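PDB 7PBG: FAD-binding oxidoreductase from Gulosibacter chungangensis, which oxidises 4-ethylphenol and related 4-alkylphenols by dehydrogenation to products such as 4-vinylphenol, using a covalently bound FAD. Local coordinates for residues A[419-425]-A[456-460]; A[281-285]-A[306-310]; A[144-148]-A[235-239]. All coordinates share one frame; numbering follows the deposited sequence.

Interaction 1: A[419-425]-A[456-460]; sequences ISDDHGI and ETLDM
H423 and E456 bring the C-terminal end of helix 406-422 against the flank of helix 451-470, their CA atoms 5.7 Å apart, just where the first helix closes in a Schellman motif. G424 takes the positive phi of that motif, and the chain then turns so that I425 also faces the second helix. The H423 ring carries the polar part of the contact: ND1 donates to OE2 of E456 at 2.8 Å. The bond is bent, 138° at the hydrogen, with ND1 on the anti side of the carboxylate and 34° out of its plane. E456 reaches it because its chain bends at chi2. The same imidazole lies on M460, whose CB sits over a ring face, 3.9 Å from the centroid, in a CH-pi contact.

Away from the ring's polar edge the interface is apolar. With CG anti to the backbone N (chi1 179°), M460 extends between the two ends of the first segment, and its CG meets I419 CG2 at 3.7 Å. Its sulfur lies 3.7 Å from S420 CA and also packs on I425 CB. A flexible, unbranched thioether suits a site bordered by such different shapes. I425 CD1 rests on T457 OG1, a hydroxyl already bonded to S453 O, while P444 of strand 438-447 receives both I425 and M460. The carboxylate at its edge and the methionine over one face together restrict the rotation of the imidazole, and the nearby carboxylate would be expected to stabilise its protonated form.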
ATOM      1  N   ILE A 419       7.034  26.528  22.864  1.00 22.81           N
ATOM      2  CA  ILE A 419       5.825  27.122  22.224  1.00 23.55           C
ATOM      3  C   ILE A 419       4.626  26.756  23.102  1.00 24.32           C
ATOM      4  O   ILE A 419       3.800  27.643  23.388  1.00 23.48           O
ATOM      5  CB  ILE A 419       5.704  26.681  20.751  1.00 25.90           C
ATOM      6  CG1 ILE A 419       6.854  27.267  19.914  1.00 30.65           C
ATOM      7  CG2 ILE A 419       4.364  27.099  20.145  1.00 31.48           C
ATOM      8  CD1 ILE A 419       6.939  26.728  18.487  1.00 31.12           C
ATOM      9  N   SER A 420       4.565  25.520  23.590  1.00 21.99           N
ATOM     10  CA  SER A 420       3.424  25.106  24.437  1.00 22.14           C
ATOM     11  C   SER A 420       3.453  25.846  25.787  1.00 22.12           C
ATOM     12  O   SER A 420       2.388  26.355  26.182  1.00 24.61           O
ATOM     13  CB  SER A 420       3.347  23.604  24.554  1.00 19.97           C
ATOM     14  OG  SER A 420       4.501  23.035  25.175  1.00 20.97           O
ATOM     15  N   ASP A 421       4.631  25.961  26.428  1.00 24.27           N
ATOM     16  CA  ASP A 421       4.874  26.760  27.663  1.00 25.84           C
ATOM     17  C   ASP A 421       4.371  28.204  27.448  1.00 25.28           C
ATOM     18  O   ASP A 421       3.571  28.701  28.289  1.00 25.44           O
ATOM     19  CB  ASP A 421       6.351  26.702  28.058  1.00 26.81           C
ATOM     20  CG  ASP A 421       6.729  25.421  28.785  1.00 28.67           C
ATOM     21  OD1 ASP A 421       5.806  24.606  29.065  1.00 26.24           O
ATOM     22  OD2 ASP A 421       7.924  25.240  29.086  1.00 26.81           O
ATOM     23  N   ASP A 422       4.782  28.818  26.347  1.00 27.63           N
ATOM     24  CA  ASP A 422       4.422  30.210  25.959  1.00 28.72           C
ATOM     25  C   ASP A 422       2.904  30.410  25.906  1.00 30.21           C
ATOM     26  O   ASP A 422       2.457  31.539  26.255  1.00 29.23           O
ATOM     27  CB  ASP A 422       5.024  30.563  24.599  1.00 32.58           C
ATOM     28  CG  ASP A 422       6.513  30.842  24.585  1.00 36.06           C
ATOM     29  OD1 ASP A 422       7.133  30.844  25.673  1.00 42.48           O
ATOM     30  OD2 ASP A 422       7.037  31.066  23.481  1.00 42.31           O
ATOM     31  N   HIS A 423       2.123  29.389  25.503  1.00 23.72           N
ATOM     32  CA  HIS A 423       0.650  29.456  25.355  1.00 22.98           C
ATOM     33  C   HIS A 423      -0.071  28.857  26.568  1.00 21.77           C
ATOM     34  O   HIS A 423      -1.297  28.791  26.512  1.00 24.91           O
ATOM     35  CB  HIS A 423       0.267  28.744  24.054  1.00 23.67           C
ATOM     36  CG  HIS A 423       0.625  29.523  22.833  1.00 23.91           C
ATOM     37  ND1 HIS A 423      -0.279  30.374  22.243  1.00 28.63           N
ATOM     38  CD2 HIS A 423       1.746  29.585  22.088  1.00 27.76           C
ATOM     39  CE1 HIS A 423       0.279  30.926  21.165  1.00 28.31           C
ATOM     40  NE2 HIS A 423       1.509  30.486  21.064  1.00 26.75           N
ATOM     41  N   GLY A 424       0.679  28.308  27.532  1.00 23.45           N
ATOM     42  CA  GLY A 424       0.107  27.733  28.766  1.00 24.35           C
ATOM     43  C   GLY A 424      -0.616  26.425  28.509  1.00 24.12           C
ATOM     44  O   GLY A 424      -1.703  26.194  29.135  1.00 28.79           O
ATOM     45  N   ILE A 425      -0.095  25.623  27.573  1.00 21.51           N
ATOM     46  CA  ILE A 425      -0.711  24.349  27.134  1.00 20.58           C
ATOM     47  C   ILE A 425       0.221  23.215  27.571  1.00 20.13           C
ATOM     48  O   ILE A 425       1.411  23.252  27.278  1.00 21.13           O
ATOM     49  CB  ILE A 425      -1.012  24.386  25.622  1.00 22.09           C
ATOM     50  CG1 ILE A 425      -1.930  25.563  25.239  1.00 22.40           C
ATOM     51  CG2 ILE A 425      -1.585  23.057  25.160  1.00 22.73           C
ATOM     52  CD1 ILE A 425      -3.278  25.569  25.936  1.00 27.12           C
ATOM     53  N   GLU A 456      -5.820  29.720  22.482  1.00 22.24           N
ATOM     54  CA  GLU A 456      -4.389  29.503  22.755  1.00 23.79           C
ATOM     55  C   GLU A 456      -3.969  28.226  22.031  1.00 23.54           C
ATOM     56  O   GLU A 456      -2.902  28.218  21.443  1.00 21.17           O
ATOM     57  CB  GLU A 456      -4.079  29.383  24.246  1.00 26.99           C
ATOM     58  CG  GLU A 456      -4.087  30.726  24.984  1.00 32.03           C
ATOM     59  CD  GLU A 456      -3.289  31.814  24.282  1.00 36.58           C
ATOM     60  OE1 GLU A 456      -3.892  32.872  23.932  1.00 44.85           O
ATOM     61  OE2 GLU A 456      -2.098  31.590  24.033  1.00 33.84           O
ATOM     62  N   THR A 457      -4.803  27.191  22.094  1.00 20.99           N
ATOM     63  CA  THR A 457      -4.466  25.892  21.466  1.00 20.31           C
ATOM     64  C   THR A 457      -4.403  26.031  19.952  1.00 20.39           C
ATOM     65  O   THR A 457      -3.460  25.519  19.338  1.00 21.89           O
ATOM     66  CB  THR A 457      -5.459  24.816  21.888  1.00 20.11           C
ATOM     67  OG1 THR A 457      -5.366  24.791  23.310  1.00 22.24           O
ATOM     68  CG2 THR A 457      -5.124  23.457  21.310  1.00 21.39           C
ATOM     69  N   LEU A 458      -5.402  26.680  19.361  1.00 19.92           N
ATOM     70  CA  LEU A 458      -5.403  26.898  17.908  1.00 20.67           C
ATOM     71  C   LEU A 458      -4.213  27.766  17.513  1.00 22.95           C
ATOM     72  O   LEU A 458      -3.514  27.400  16.530  1.00 22.66           O
ATOM     73  CB  LEU A 458      -6.705  27.563  17.484  1.00 20.55           C
ATOM     74  CG  LEU A 458      -6.791  27.874  15.999  1.00 21.09           C
ATOM     75  CD1 LEU A 458      -6.476  26.645  15.141  1.00 20.81           C
ATOM     76  CD2 LEU A 458      -8.152  28.461  15.667  1.00 23.16           C
ATOM     77  N   ASP A 459      -3.992  28.905  18.177  1.00 20.41           N
ATOM     78  CA  ASP A 459      -2.841  29.781  17.831  1.00 22.86           C
ATOM     79  C   ASP A 459      -1.525  29.019  17.952  1.00 21.40           C
ATOM     80  O   ASP A 459      -0.669  29.156  17.054  1.00 22.47           O
ATOM     81  CB  ASP A 459      -2.780  31.004  18.729  1.00 23.35           C
ATOM     82  CG  ASP A 459      -3.890  31.994  18.450  1.00 27.98           C
ATOM     83  OD1 ASP A 459      -4.616  31.795  17.446  1.00 26.98           O
ATOM     84  OD2 ASP A 459      -4.036  32.936  19.280  1.00 30.21           O
ATOM     85  N   MET A 460      -1.349  28.279  19.054  1.00 20.33           N
ATOM     86  CA  MET A 460      -0.135  27.472  19.291  1.00 19.65           C
ATOM     87  C   MET A 460       0.062  26.522  18.108  1.00 20.72           C
ATOM     88  O   MET A 460       1.155  26.448  17.551  1.00 19.53           O
ATOM     89  CB  MET A 460      -0.252  26.631  20.559  1.00 21.26           C
ATOM     90  CG  MET A 460       0.973  25.760  20.819  1.00 24.07           C
ATOM     91  SD  MET A 460       0.616  24.542  22.079  1.00 27.37           S
ATOM     92  CE  MET A 460      -0.490  23.399  21.260  1.00 28.51           C
TER

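Interaction 2: A[281-285]-A[306-310]; sequences VTFDA and KQRMV
V281 and M309 make the tightest apolar contact between the first turn of helix 281-288 and helix 303-313, with V281 CG2 3.5 Å from M309 CB, closer than usual for two carbons. The segment axes approach to 9.7 Å and cross at 60°, so the interface is a short patch in which a few side chains mesh. V281 places one methyl, CG2, anti to its backbone N and the other, CG1, between N and the carbonyl carbon (chi1 64°). Both branches thus reach the second helix: besides M309, CG2 meets V310 CG2 at 3.8 Å, the two valines crossing at about a right angle, while CG1 leans toward the backbone of K306, 3.9 Å from its O and 4.1 Å from its CB.

The M309 sulfur reaches along the first helix, from T282 to A285 one turn on from V281. M309 is extended beyond CG (chi2 173°), which carries SD past V281 to the methyl of A285, 3.7 Å away, and to within 4.2 Å of T282 CA. A small alanine suits this place because the methionine can lie close against the helix surface.

D284 and Q307 have polar partners outside the two segments: D284 forms a salt bridge with R279 and a hydrogen bond with Y321, and Q307 is hydrogen-bonded to H317. T282 also packs on L301 and, on strand 426-433, L428, placing the first helix against the large antiparallel sheet; W294 packs on M309. With methyls, a thioether and aliphatic carbons meeting here, cohesion between the segments comes from dispersion and the burial of apolar surface, and its specificity from shape rather than directed bonds.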
ATOM      1  N   VAL A 281       7.383  11.737  30.168  1.00 19.09           N
ATOM      2  CA  VAL A 281       6.780  11.386  31.489  1.00 18.93           C
ATOM      3  C   VAL A 281       5.380  11.983  31.582  1.00 18.05           C
ATOM      4  O   VAL A 281       4.443  11.314  32.151  1.00 18.70           O
ATOM      5  CB  VAL A 281       7.681  11.792  32.666  1.00 19.88           C
ATOM      6  CG1 VAL A 281       7.904  13.273  32.782  1.00 21.64           C
ATOM      7  CG2 VAL A 281       7.108  11.234  33.961  1.00 21.37           C
ATOM      8  N   THR A 282       5.140  13.148  31.018  1.00 17.18           N
ATOM      9  CA  THR A 282       3.803  13.758  31.170  1.00 18.90           C
ATOM     10  C   THR A 282       2.732  12.853  30.553  1.00 19.44           C
ATOM     11  O   THR A 282       1.612  12.739  31.146  1.00 18.37           O
ATOM     12  CB  THR A 282       3.766  15.147  30.534  1.00 20.67           C
ATOM     13  OG1 THR A 282       4.879  15.859  31.071  1.00 20.95           O
ATOM     14  CG2 THR A 282       2.492  15.885  30.871  1.00 19.36           C
ATOM     15  N   PHE A 283       3.028  12.228  29.412  1.00 19.93           N
ATOM     16  CA  PHE A 283       2.023  11.397  28.712  1.00 18.13           C
ATOM     17  C   PHE A 283       1.705  10.222  29.625  1.00 19.24           C
ATOM     18  O   PHE A 283       0.537   9.945  29.929  1.00 18.64           O
ATOM     19  CB  PHE A 283       2.557  11.046  27.326  1.00 19.75           C
ATOM     20  CG  PHE A 283       1.521  10.599  26.332  1.00 21.11           C
ATOM     21  CD1 PHE A 283       1.793  10.719  24.989  1.00 22.23           C
ATOM     22  CD2 PHE A 283       0.296  10.093  26.729  1.00 21.39           C
ATOM     23  CE1 PHE A 283       0.864  10.314  24.052  1.00 22.41           C
ATOM     24  CE2 PHE A 283      -0.649   9.704  25.789  1.00 23.88           C
ATOM     25  CZ  PHE A 283      -0.336   9.755  24.452  1.00 21.52           C
ATOM     26  N   ASP A 284       2.744   9.544  30.129  1.00 20.83           N
ATOM     27  CA  ASP A 284       2.480   8.382  31.005  1.00 19.51           C
ATOM     28  C   ASP A 284       1.741   8.847  32.253  1.00 19.95           C
ATOM     29  O   ASP A 284       0.790   8.169  32.681  1.00 19.51           O
ATOM     30  CB  ASP A 284       3.756   7.619  31.373  1.00 20.86           C
ATOM     31  CG  ASP A 284       4.025   6.353  30.557  1.00 20.97           C
ATOM     32  OD1 ASP A 284       3.243   6.032  29.597  1.00 23.47           O
ATOM     33  OD2 ASP A 284       5.013   5.670  30.918  1.00 22.45           O
ATOM     34  N   ALA A 285       2.207   9.904  32.899  1.00 20.79           N
ATOM     35  CA  ALA A 285       1.567  10.419  34.126  1.00 19.57           C
ATOM     36  C   ALA A 285       0.075  10.663  33.865  1.00 19.93           C
ATOM     37  O   ALA A 285      -0.769  10.237  34.637  1.00 18.93           O
ATOM     38  CB  ALA A 285       2.292  11.672  34.565  1.00 20.43           C
ATOM     39  N   LYS A 306       7.822  17.567  36.827  1.00 19.60           N
ATOM     40  CA  LYS A 306       8.084  16.413  35.928  1.00 19.70           C
ATOM     41  C   LYS A 306       8.970  15.410  36.668  1.00 19.66           C
ATOM     42  O   LYS A 306       8.762  14.227  36.505  1.00 21.35           O
ATOM     43  CB  LYS A 306       8.654  16.920  34.603  1.00 19.47           C
ATOM     44  CG  LYS A 306       7.639  17.754  33.837  1.00 19.94           C
ATOM     45  CD  LYS A 306       8.281  18.466  32.669  1.00 23.58           C
ATOM     46  CE  LYS A 306       7.364  19.397  31.902  1.00 25.90           C
ATOM     47  NZ  LYS A 306       8.117  20.085  30.799  1.00 28.30           N
ATOM     48  N   GLN A 307       9.904  15.886  37.459  1.00 19.97           N
ATOM     49  CA  GLN A 307      10.807  15.022  38.243  1.00 20.01           C
ATOM     50  C   GLN A 307       9.963  14.292  39.288  1.00 19.53           C
ATOM     51  O   GLN A 307      10.225  13.127  39.555  1.00 19.31           O
ATOM     52  CB  GLN A 307      11.958  15.800  38.865  1.00 21.33           C
ATOM     53  CG  GLN A 307      13.050  14.868  39.350  1.00 20.01           C
ATOM     54  CD  GLN A 307      13.704  14.099  38.220  1.00 21.17           C
ATOM     55  OE1 GLN A 307      14.169  14.694  37.241  1.00 22.09           O
ATOM     56  NE2 GLN A 307      13.737  12.782  38.331  1.00 22.83           N
ATOM     57  N   ARG A 308       9.030  14.969  39.919  1.00 21.59           N
ATOM     58  CA  ARG A 308       8.119  14.284  40.880  1.00 18.94           C
ATOM     59  C   ARG A 308       7.403  13.119  40.173  1.00 18.98           C
ATOM     60  O   ARG A 308       7.291  12.009  40.736  1.00 19.89           O
ATOM     61  CB  ARG A 308       7.092  15.234  41.511  1.00 20.96           C
ATOM     62  CG  ARG A 308       7.696  16.240  42.471  1.00 22.89           C
ATOM     63  CD  ARG A 308       6.591  16.929  43.251  1.00 21.86           C
ATOM     64  NE  ARG A 308       5.966  18.029  42.550  1.00 22.49           N
ATOM     65  CZ  ARG A 308       6.461  19.245  42.413  1.00 21.64           C
ATOM     66  NH1 ARG A 308       7.635  19.529  42.958  1.00 23.58           N
ATOM     67  NH2 ARG A 308       5.767  20.186  41.765  1.00 21.99           N
ATOM     68  N   MET A 309       6.895  13.324  38.956  1.00 19.46           N
ATOM     69  CA  MET A 309       6.272  12.252  38.145  1.00 18.27           C
ATOM     70  C   MET A 309       7.272  11.098  37.973  1.00 18.44           C
ATOM     71  O   MET A 309       6.905   9.943  38.237  1.00 18.69           O
ATOM     72  CB  MET A 309       5.824  12.763  36.785  1.00 18.27           C
ATOM     73  CG  MET A 309       4.846  13.892  36.857  1.00 18.41           C
ATOM     74  SD  MET A 309       4.554  14.524  35.206  1.00 19.97           S
ATOM     75  CE  MET A 309       3.824  16.124  35.548  1.00 21.06           C
ATOM     76  N   VAL A 310       8.485  11.409  37.503  1.00 17.48           N
ATOM     77  CA  VAL A 310       9.511  10.369  37.264  1.00 17.39           C
ATOM     78  C   VAL A 310       9.708   9.584  38.552  1.00 17.50           C
ATOM     79  O   VAL A 310       9.745   8.340  38.479  1.00 21.08           O
ATOM     80  CB  VAL A 310      10.847  10.940  36.745  1.00 16.97           C
ATOM     81  CG1 VAL A 310      11.903   9.855  36.749  1.00 18.93           C
ATOM     82  CG2 VAL A 310      10.616  11.564  35.391  1.00 20.22           C
TER

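Interaction 3: A[144-148]-A[235-239]; sequences AKLMI and LMPTP
L146 and L235 form the apolar centre, their side chains crossing at about a right angle with the CD1 atoms of the two residues 4.0 Å apart. L146 also sets CD2 against P237 CA and packs on V139 of helix 132-142. Beside this pair, L235 CD2 lies 4.3 Å from I148 CG2, and I148 continues the apolar surface onto Y132, L135 and Y136 of the same helix. Branched aliphatic residues suit these positions between strand and helix.

M147 projects from another side of the chain. Its CG passes 3.6 Å from T238 OG1 and its sulfur reaches P239 CD at 3.6 Å, the methionine running at about a right angle to the proline; a bend at chi3 (56°) turns its terminal methyl aside. The ring of P239 and the side chain of M236 both touch Y325 of strand 318-326.

The backbones make a short, weakly bonded antiparallel bridge, in which strand 146-147 joins the end of the long strand 226-237 in the antiparallel sheet of the FAD-binding part of the fold. L146 and P237 are a non-hydrogen-bonded pair, a place that a proline, lacking an N-H, can occupy without costing this pairing a bond. Next to it, M147 N donates to M236 O at 2.9 Å, nearly straight down the carbonyl. Beside that bond a water stands between the strands, donating to M147 O and accepting from M236 N.

At the polar edge, K145 centres an inverse gamma turn and offers its carbonyl O to T238 N, 3.0 Å away. The N-H points almost directly at the oxygen (175°) but comes from above the carbonyl plane. The K145 ammonium turns back to G143 O.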
ATOM      1  N   ALA A 144     -10.921 -18.269  16.599  1.00 23.02           N
ATOM      2  CA  ALA A 144      -9.877 -18.079  15.549  1.00 24.39           C
ATOM      3  C   ALA A 144      -8.571 -17.558  16.189  1.00 23.09           C
ATOM      4  O   ALA A 144      -8.620 -16.626  17.016  1.00 22.73           O
ATOM      5  CB  ALA A 144     -10.404 -17.161  14.479  1.00 22.47           C
ATOM      6  N   LYS A 145      -7.418 -18.129  15.839  1.00 21.76           N
ATOM      7  CA  LYS A 145      -6.099 -17.741  16.400  1.00 21.82           C
ATOM      8  C   LYS A 145      -5.533 -16.549  15.614  1.00 18.92           C
ATOM      9  O   LYS A 145      -4.482 -16.648  14.961  1.00 20.36           O
ATOM     10  CB  LYS A 145      -5.141 -18.935  16.416  1.00 28.27           C
ATOM     11  CG  LYS A 145      -5.690 -20.153  17.159  1.00 29.66           C
ATOM     12  CD  LYS A 145      -6.204 -19.851  18.538  1.00 35.99           C
ATOM     13  CE  LYS A 145      -6.524 -21.094  19.350  1.00 40.82           C
ATOM     14  NZ  LYS A 145      -7.983 -21.240  19.609  1.00 47.75           N
ATOM     15  N   LEU A 146      -6.224 -15.431  15.750  1.00 19.73           N
ATOM     16  CA  LEU A 146      -5.926 -14.161  15.064  1.00 19.00           C
ATOM     17  C   LEU A 146      -5.942 -13.050  16.100  1.00 19.73           C
ATOM     18  O   LEU A 146      -6.695 -13.137  17.085  1.00 19.18           O
ATOM     19  CB  LEU A 146      -7.000 -13.882  14.013  1.00 17.99           C
ATOM     20  CG  LEU A 146      -7.175 -14.900  12.882  1.00 17.51           C
ATOM     21  CD1 LEU A 146      -8.297 -14.399  12.016  1.00 18.93           C
ATOM     22  CD2 LEU A 146      -5.912 -15.102  12.089  1.00 19.23           C
ATOM     23  N   MET A 147      -5.155 -12.022  15.847  1.00 18.59           N
ATOM     24  CA  MET A 147      -5.050 -10.815  16.668  1.00 19.73           C
ATOM     25  C   MET A 147      -5.573  -9.645  15.860  1.00 19.34           C
ATOM     26  O   MET A 147      -5.354  -9.570  14.620  1.00 22.76           O
ATOM     27  CB  MET A 147      -3.579 -10.529  17.000  1.00 24.32           C
ATOM     28  CG  MET A 147      -3.000 -11.465  18.003  1.00 27.69           C
ATOM     29  SD  MET A 147      -1.214 -11.197  18.013  1.00 27.74           S
ATOM     30  CE  MET A 147      -1.142  -9.440  18.375  1.00 28.37           C
ATOM     31  N   ILE A 148      -6.187  -8.719  16.545  1.00 19.07           N
ATOM     32  CA  ILE A 148      -6.462  -7.404  15.928  1.00 20.79           C
ATOM     33  C   ILE A 148      -5.318  -6.432  16.268  1.00 20.14           C
ATOM     34  O   ILE A 148      -4.424  -6.741  17.059  1.00 17.98           O
ATOM     35  CB  ILE A 148      -7.814  -6.858  16.346  1.00 21.99           C
ATOM     36  CG1 ILE A 148      -7.833  -6.442  17.816  1.00 22.43           C
ATOM     37  CG2 ILE A 148      -8.919  -7.868  16.058  1.00 22.72           C
ATOM     38  CD1 ILE A 148      -8.880  -5.395  18.110  1.00 23.47           C
ATOM     39  N   LEU A 235      -5.623  -9.761   9.427  1.00 15.85           N
ATOM     40  CA  LEU A 235      -5.359  -9.892  10.860  1.00 16.38           C
ATOM     41  C   LEU A 235      -4.141 -10.766  11.066  1.00 16.79           C
ATOM     42  O   LEU A 235      -4.038 -11.820  10.466  1.00 18.86           O
ATOM     43  CB  LEU A 235      -6.568 -10.532  11.586  1.00 16.85           C
ATOM     44  CG  LEU A 235      -7.895  -9.796  11.491  1.00 16.53           C
ATOM     45  CD1 LEU A 235      -8.979 -10.497  12.355  1.00 18.99           C
ATOM     46  CD2 LEU A 235      -7.732  -8.340  11.911  1.00 18.94           C
ATOM     47  N   MET A 236      -3.281 -10.312  11.938  1.00 15.91           N
ATOM     48  CA  MET A 236      -2.038 -11.048  12.223  1.00 16.67           C
ATOM     49  C   MET A 236      -2.410 -12.381  12.821  1.00 16.68           C
ATOM     50  O   MET A 236      -3.150 -12.474  13.823  1.00 18.07           O
ATOM     51  CB  MET A 236      -1.122 -10.249  13.157  1.00 18.64           C
ATOM     52  CG  MET A 236       0.209 -10.917  13.386  1.00 22.96           C
ATOM     53  SD  MET A 236       1.266  -9.736  14.265  1.00 24.40           S
ATOM     54  CE  MET A 236       2.217 -10.823  15.323  1.00 29.74           C
ATOM     55  N   PRO A 237      -1.848 -13.501  12.312  1.00 18.59           N
ATOM     56  CA  PRO A 237      -1.957 -14.756  13.041  1.00 19.39           C
ATOM     57  C   PRO A 237      -1.296 -14.659  14.422  1.00 19.06           C
ATOM     58  O   PRO A 237      -0.231 -14.087  14.547  1.00 20.16           O
ATOM     59  CB  PRO A 237      -1.184 -15.736  12.127  1.00 20.02           C
ATOM     60  CG  PRO A 237      -1.283 -15.129  10.764  1.00 21.13           C
ATOM     61  CD  PRO A 237      -1.153 -13.649  11.031  1.00 18.36           C
ATOM     62  N   THR A 238      -1.952 -15.198  15.435  1.00 18.58           N
ATOM     63  CA  THR A 238      -1.458 -15.176  16.811  1.00 19.36           C
ATOM     64  C   THR A 238      -0.173 -15.992  16.886  1.00 21.10           C
ATOM     65  O   THR A 238      -0.162 -17.167  16.558  1.00 21.10           O
ATOM     66  CB  THR A 238      -2.529 -15.721  17.780  1.00 22.62           C
ATOM     67  OG1 THR A 238      -3.740 -14.976  17.633  1.00 20.76           O
ATOM     68  CG2 THR A 238      -2.066 -15.695  19.215  1.00 24.95           C
ATOM     69  N   PRO A 239       0.928 -15.382  17.372  1.00 20.56           N
ATOM     70  CA  PRO A 239       2.212 -16.064  17.520  1.00 22.17           C
ATOM     71  C   PRO A 239       2.211 -16.918  18.777  1.00 20.58           C
ATOM     72  O   PRO A 239       1.321 -16.840  19.588  1.00 21.68           O
ATOM     73  CB  PRO A 239       3.242 -14.934  17.618  1.00 24.79           C
ATOM     74  CG  PRO A 239       2.453 -13.784  18.214  1.00 22.80           C
ATOM     75  CD  PRO A 239       1.002 -13.978  17.800  1.00 21.99           C
TER
HETATM   76  O   HOH W   1      -3.838  -7.791  13.361  1.00 19.20           O

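How the interactions relate
Interaction 1 joins a helix end to a helix, interaction 2 two helices; both lie beside the eight-stranded antiparallel sheet, their centres about 20 Å apart and their nearest atoms about 5 Å apart without touching. Interaction 3 belongs to a different, six-stranded sheet and lies across the chain's centre from interaction 1, about 42 Å between centres. Interaction 2 is wholly buried, almost wholly apolar and without a polar bond between its segments; interactions 1 and 3 are partly buried and add polar bonds, through side chains in 1 and through backbone and water in 3. Methionine sulfur packs in all three. Interaction 3 alone reaches the dimer interface, where P237 packs on G268 of the second subunit.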